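Local coordinates for EGF family domain-containing protein (Toxoplasma gondii, PDB 4Z80), which probably serves as a parasite surface receptor in host-cell invasion, binding a RON2-like partner peptide as part of the moving junction, at residues D17-W30 and S334-P346. Residues are numbered along the deposited sequence; the frame is centred on the assembly and turned at random.
Sequences DRFNIPKNHVDLIW and SHTRPDHETKCPP
Arg337 reaches the C-terminal end of helix 21-24 and gives NH1 to the carbonyl oxygen Asn24 O at 3.0 Å, the acceptor lying in the guanidinium plane and the donor on a carbonyl lone pair. A bend at chi3 (-54°) turns the group there, and Asp339 fixes its rotation from the same segment: NE meets OD1 and NH2 meets OD2, a side-on, two-pronged salt bridge. Lys343 CB covers one guanidinium face. The Asn24 amide, turned 69° from that plane, sends ND2 weakly to Lys343 O. Lys343 itself bends at chi2 and carries NZ to Asp17 OD2, a 2.9 Å salt bridge on the syn lone pair; water 1 donates to Asp17 OD1 and Asn24 OD1 and accepts from the NZ atoms of Lys23 and Lys343. Residues 17-30, near the N-terminus of this AMA-family ectodomain, lie against part of its PAN-type sequence region, where Cys344 is disulfide-bonded to Cys95. Further along, Leu28 O lies over one face of the His335 ring, offset toward its rim, 3.0 Å from His335 CG, with water 6 near the rim of the opposite face, while NE2 of that ring bonds Glu177. Trp30 meets the imidazole obliquely, planes 33° apart, its NE1 3.3 Å from His335 CD2; Thr336 O, buried with no polar partner in the model, lies at the indole edge, 3.3 Å from Trp30 CH2. At the other end Phe19 CE1 packs on Pro346 CD at 3.7 Å, and the Ile21 side chain crosses the Pro345 ring at about a right angle.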
# COMPACT_ATOMS: atom_id res chain seq x y z
N ASP A 17 -15.54 -17.46 6.06
CA ASP A 17 -15.36 -16.16 6.70
C ASP A 17 -14.34 -15.30 5.94
O ASP A 17 -14.44 -14.08 5.93
CB ASP A 17 -14.95 -16.37 8.16
CG ASP A 17 -14.75 -15.07 8.93
OD1 ASP A 17 -15.57 -14.14 8.80
OD2 ASP A 17 -13.78 -15.02 9.71
N ARG A 18 -13.38 -15.94 5.27
CA ARG A 18 -12.33 -15.19 4.59
C ARG A 18 -12.88 -14.42 3.38
O ARG A 18 -12.18 -13.56 2.83
CB ARG A 18 -11.18 -16.12 4.15
CG ARG A 18 -11.49 -17.04 2.97
CD ARG A 18 -10.43 -18.14 2.80
NE ARG A 18 -10.22 -18.83 4.07
CZ ARG A 18 -9.12 -19.50 4.41
NH1 ARG A 18 -8.11 -19.60 3.56
NH2 ARG A 18 -9.04 -20.06 5.60
N PHE A 19 -14.12 -14.71 2.99
CA PHE A 19 -14.73 -14.04 1.84
C PHE A 19 -15.74 -12.98 2.27
O PHE A 19 -16.37 -12.34 1.42
CB PHE A 19 -15.39 -15.07 0.91
CG PHE A 19 -14.43 -16.09 0.37
CD1 PHE A 19 -13.44 -15.72 -0.53
CD2 PHE A 19 -14.48 -17.40 0.79
CE1 PHE A 19 -12.53 -16.66 -1.01
CE2 PHE A 19 -13.58 -18.34 0.31
CZ PHE A 19 -12.61 -17.96 -0.59
N ASN A 20 -15.86 -12.74 3.58
CA ASN A 20 -16.80 -11.74 4.09
C ASN A 20 -16.14 -10.36 4.12
O ASN A 20 -15.74 -9.85 5.17
CB ASN A 20 -17.33 -12.10 5.47
CG ASN A 20 -18.50 -11.25 5.88
OD1 ASN A 20 -18.77 -10.22 5.26
ND2 ASN A 20 -19.22 -11.66 6.91
N ILE A 21 -16.07 -9.75 2.94
CA ILE A 21 -15.26 -8.56 2.74
C ILE A 21 -15.77 -7.35 3.54
O ILE A 21 -14.98 -6.69 4.19
CB ILE A 21 -15.17 -8.25 1.22
CG1 ILE A 21 -14.25 -9.29 0.57
CG2 ILE A 21 -14.62 -6.84 0.96
CD1 ILE A 21 -14.21 -9.24 -0.94
N PRO A 22 -17.09 -7.08 3.53
CA PRO A 22 -17.51 -5.92 4.34
C PRO A 22 -17.23 -6.07 5.83
O PRO A 22 -16.90 -5.09 6.50
CB PRO A 22 -19.01 -5.83 4.06
CG PRO A 22 -19.17 -6.42 2.70
CD PRO A 22 -18.20 -7.59 2.72
N LYS A 23 -17.33 -7.29 6.36
CA LYS A 23 -17.09 -7.51 7.78
C LYS A 23 -15.60 -7.44 8.14
O LYS A 23 -15.24 -6.98 9.23
CB LYS A 23 -17.65 -8.87 8.20
CG LYS A 23 -17.59 -9.14 9.71
CD LYS A 23 -18.25 -10.46 10.04
CE LYS A 23 -18.47 -10.62 11.54
NZ LYS A 23 -17.20 -10.89 12.28
N ASN A 24 -14.73 -7.88 7.23
CA ASN A 24 -13.32 -8.09 7.56
C ASN A 24 -12.35 -7.08 6.95
O ASN A 24 -11.26 -6.92 7.46
CB ASN A 24 -12.93 -9.51 7.13
CG ASN A 24 -13.69 -10.56 7.92
OD1 ASN A 24 -14.19 -10.28 9.01
ND2 ASN A 24 -13.78 -11.75 7.38
N HIS A 25 -12.78 -6.38 5.90
CA HIS A 25 -11.96 -5.33 5.30
C HIS A 25 -12.22 -4.05 6.08
O HIS A 25 -12.95 -3.15 5.65
CB HIS A 25 -12.30 -5.17 3.82
CG HIS A 25 -11.32 -4.32 3.06
ND1 HIS A 25 -9.98 -4.63 2.99
CD2 HIS A 25 -11.49 -3.20 2.32
CE1 HIS A 25 -9.36 -3.73 2.25
NE2 HIS A 25 -10.26 -2.85 1.83
N VAL A 26 -11.60 -3.99 7.25
CA VAL A 26 -11.93 -2.98 8.23
C VAL A 26 -10.87 -1.89 8.30
O VAL A 26 -9.80 -1.98 7.69
CB VAL A 26 -12.10 -3.60 9.63
CG1 VAL A 26 -13.15 -4.69 9.60
CG2 VAL A 26 -10.79 -4.18 10.14
N ASP A 27 -11.21 -0.84 9.05
CA ASP A 27 -10.29 0.24 9.35
C ASP A 27 -9.77 0.01 10.75
O ASP A 27 -10.49 0.24 11.72
CB ASP A 27 -11.00 1.59 9.26
CG ASP A 27 -10.08 2.76 9.54
OD1 ASP A 27 -8.96 2.79 9.00
OD2 ASP A 27 -10.49 3.67 10.30
N LEU A 28 -8.55 -0.49 10.87
CA LEU A 28 -7.99 -0.72 12.18
C LEU A 28 -6.83 0.22 12.45
O LEU A 28 -6.21 0.77 11.53
CB LEU A 28 -7.54 -2.17 12.35
CG LEU A 28 -6.32 -2.71 11.59
CD1 LEU A 28 -4.99 -2.35 12.25
CD2 LEU A 28 -6.42 -4.22 11.46
N ILE A 29 -6.59 0.43 13.74
CA ILE A 29 -5.41 1.15 14.19
C ILE A 29 -4.73 0.29 15.25
O ILE A 29 -5.38 -0.49 15.94
CB ILE A 29 -5.78 2.53 14.76
CG1 ILE A 29 -6.88 2.39 15.80
CG2 ILE A 29 -6.23 3.47 13.64
CD1 ILE A 29 -6.88 3.47 16.80
N TRP A 30 -3.41 0.43 15.36
CA TRP A 30 -2.65 -0.39 16.31
C TRP A 30 -2.74 0.23 17.70
O TRP A 30 -2.60 1.44 17.86
CB TRP A 30 -1.18 -0.52 15.87
CG TRP A 30 -1.03 -1.01 14.46
CD1 TRP A 30 -0.59 -0.30 13.39
CD2 TRP A 30 -1.37 -2.31 13.97
NE1 TRP A 30 -0.62 -1.07 12.26
CE2 TRP A 30 -1.09 -2.32 12.59
CE3 TRP A 30 -1.87 -3.47 14.56
CZ2 TRP A 30 -1.30 -3.43 11.79
CZ3 TRP A 30 -2.09 -4.59 13.76
CH2 TRP A 30 -1.80 -4.56 12.39
N SER A 334 -1.05 0.33 5.54
CA SER A 334 -0.20 0.26 6.72
C SER A 334 -0.87 -0.56 7.81
O SER A 334 -0.21 -1.19 8.64
CB SER A 334 0.11 1.68 7.21
OG SER A 334 1.14 1.70 8.18
N HIS A 335 -2.20 -0.57 7.79
CA HIS A 335 -3.00 -1.26 8.79
C HIS A 335 -3.60 -2.54 8.22
O HIS A 335 -4.81 -2.74 8.22
CB HIS A 335 -4.08 -0.32 9.33
CG HIS A 335 -3.55 0.86 10.08
ND1 HIS A 335 -3.51 2.13 9.54
CD2 HIS A 335 -3.04 0.97 11.33
CE1 HIS A 335 -3.00 2.97 10.43
NE2 HIS A 335 -2.70 2.28 11.52
N THR A 336 -2.73 -3.42 7.73
CA THR A 336 -3.14 -4.72 7.25
C THR A 336 -3.33 -5.67 8.44
O THR A 336 -2.50 -5.66 9.36
CB THR A 336 -2.10 -5.27 6.27
OG1 THR A 336 -2.06 -4.44 5.10
CG2 THR A 336 -2.41 -6.70 5.85
N ARG A 337 -4.39 -6.47 8.43
CA ARG A 337 -4.67 -7.33 9.57
C ARG A 337 -3.78 -8.58 9.50
O ARG A 337 -3.56 -9.15 8.43
CB ARG A 337 -6.17 -7.70 9.64
CG ARG A 337 -6.79 -8.37 8.41
CD ARG A 337 -8.31 -8.50 8.57
NE ARG A 337 -8.65 -9.18 9.82
CZ ARG A 337 -9.79 -9.05 10.49
NH1 ARG A 337 -10.76 -8.25 10.06
NH2 ARG A 337 -9.95 -9.72 11.62
N PRO A 338 -3.22 -8.98 10.65
CA PRO A 338 -2.22 -10.05 10.67
C PRO A 338 -2.83 -11.43 10.45
O PRO A 338 -2.10 -12.39 10.18
CB PRO A 338 -1.61 -9.93 12.07
CG PRO A 338 -2.66 -9.31 12.89
CD PRO A 338 -3.39 -8.36 11.97
N ASP A 339 -4.15 -11.51 10.55
CA ASP A 339 -4.88 -12.75 10.31
C ASP A 339 -5.49 -12.75 8.90
O ASP A 339 -6.48 -13.43 8.65
CB ASP A 339 -5.99 -12.95 11.36
CG ASP A 339 -6.88 -11.73 11.51
OD1 ASP A 339 -6.67 -10.73 10.78
OD2 ASP A 339 -7.81 -11.76 12.34
N HIS A 340 -4.89 -12.01 7.97
CA HIS A 340 -5.53 -11.81 6.67
C HIS A 340 -5.70 -13.10 5.87
O HIS A 340 -6.63 -13.22 5.09
CB HIS A 340 -4.76 -10.76 5.84
CG HIS A 340 -3.41 -11.21 5.38
ND1 HIS A 340 -3.20 -11.81 4.16
CD2 HIS A 340 -2.19 -11.14 5.98
CE1 HIS A 340 -1.91 -12.10 4.03
NE2 HIS A 340 -1.28 -11.70 5.12
N GLU A 341 -4.82 -14.08 6.07
CA GLU A 341 -4.97 -15.33 5.33
C GLU A 341 -6.29 -16.04 5.62
O GLU A 341 -6.82 -16.74 4.75
CB GLU A 341 -3.82 -16.28 5.64
CG GLU A 341 -2.49 -15.78 5.11
CD GLU A 341 -1.76 -14.91 6.11
OE1 GLU A 341 -2.38 -14.46 7.10
OE2 GLU A 341 -0.55 -14.69 5.90
N THR A 342 -6.83 -15.85 6.82
CA THR A 342 -8.07 -16.52 7.20
C THR A 342 -9.26 -15.56 7.24
O THR A 342 -10.39 -16.00 7.44
CB THR A 342 -7.96 -17.21 8.58
OG1 THR A 342 -7.59 -16.26 9.59
CG2 THR A 342 -6.93 -18.33 8.53
N LYS A 343 -9.00 -14.27 7.04
CA LYS A 343 -10.04 -13.24 7.14
C LYS A 343 -10.30 -12.53 5.82
O LYS A 343 -11.29 -11.79 5.69
CB LYS A 343 -9.67 -12.21 8.21
CG LYS A 343 -9.82 -12.71 9.63
CD LYS A 343 -11.28 -12.80 10.05
CE LYS A 343 -11.44 -13.27 11.47
NZ LYS A 343 -12.88 -13.34 11.84
N CYS A 344 -9.42 -12.75 4.84
CA CYS A 344 -9.47 -12.03 3.56
C CYS A 344 -9.35 -12.98 2.39
O CYS A 344 -8.82 -14.08 2.54
CB CYS A 344 -8.34 -10.99 3.48
SG CYS A 344 -8.28 -9.84 4.84
N PRO A 345 -9.80 -12.56 1.20
CA PRO A 345 -9.69 -13.45 0.05
C PRO A 345 -8.24 -13.65 -0.40
O PRO A 345 -7.39 -12.78 -0.23
CB PRO A 345 -10.50 -12.73 -1.04
CG PRO A 345 -11.36 -11.77 -0.31
CD PRO A 345 -10.57 -11.34 0.87
N PRO A 346 -7.96 -14.81 -1.00
CA PRO A 346 -6.64 -15.08 -1.57
C PRO A 346 -6.44 -14.33 -2.88
O PRO A 346 -7.36 -13.72 -3.43
CB PRO A 346 -6.66 -16.58 -1.77
CG PRO A 346 -8.08 -16.84 -2.14
CD PRO A 346 -8.89 -15.93 -1.26
O HOH W 1 -15.46 -12.16 10.71
O HOH W 2 -10.94 -18.66 7.32
O HOH W 3 -13.37 -7.80 11.33
O HOH W 4 -13.48 -10.43 12.27
O HOH W 5 -7.07 -1.11 8.04
O HOH W 6 0.46 1.12 10.72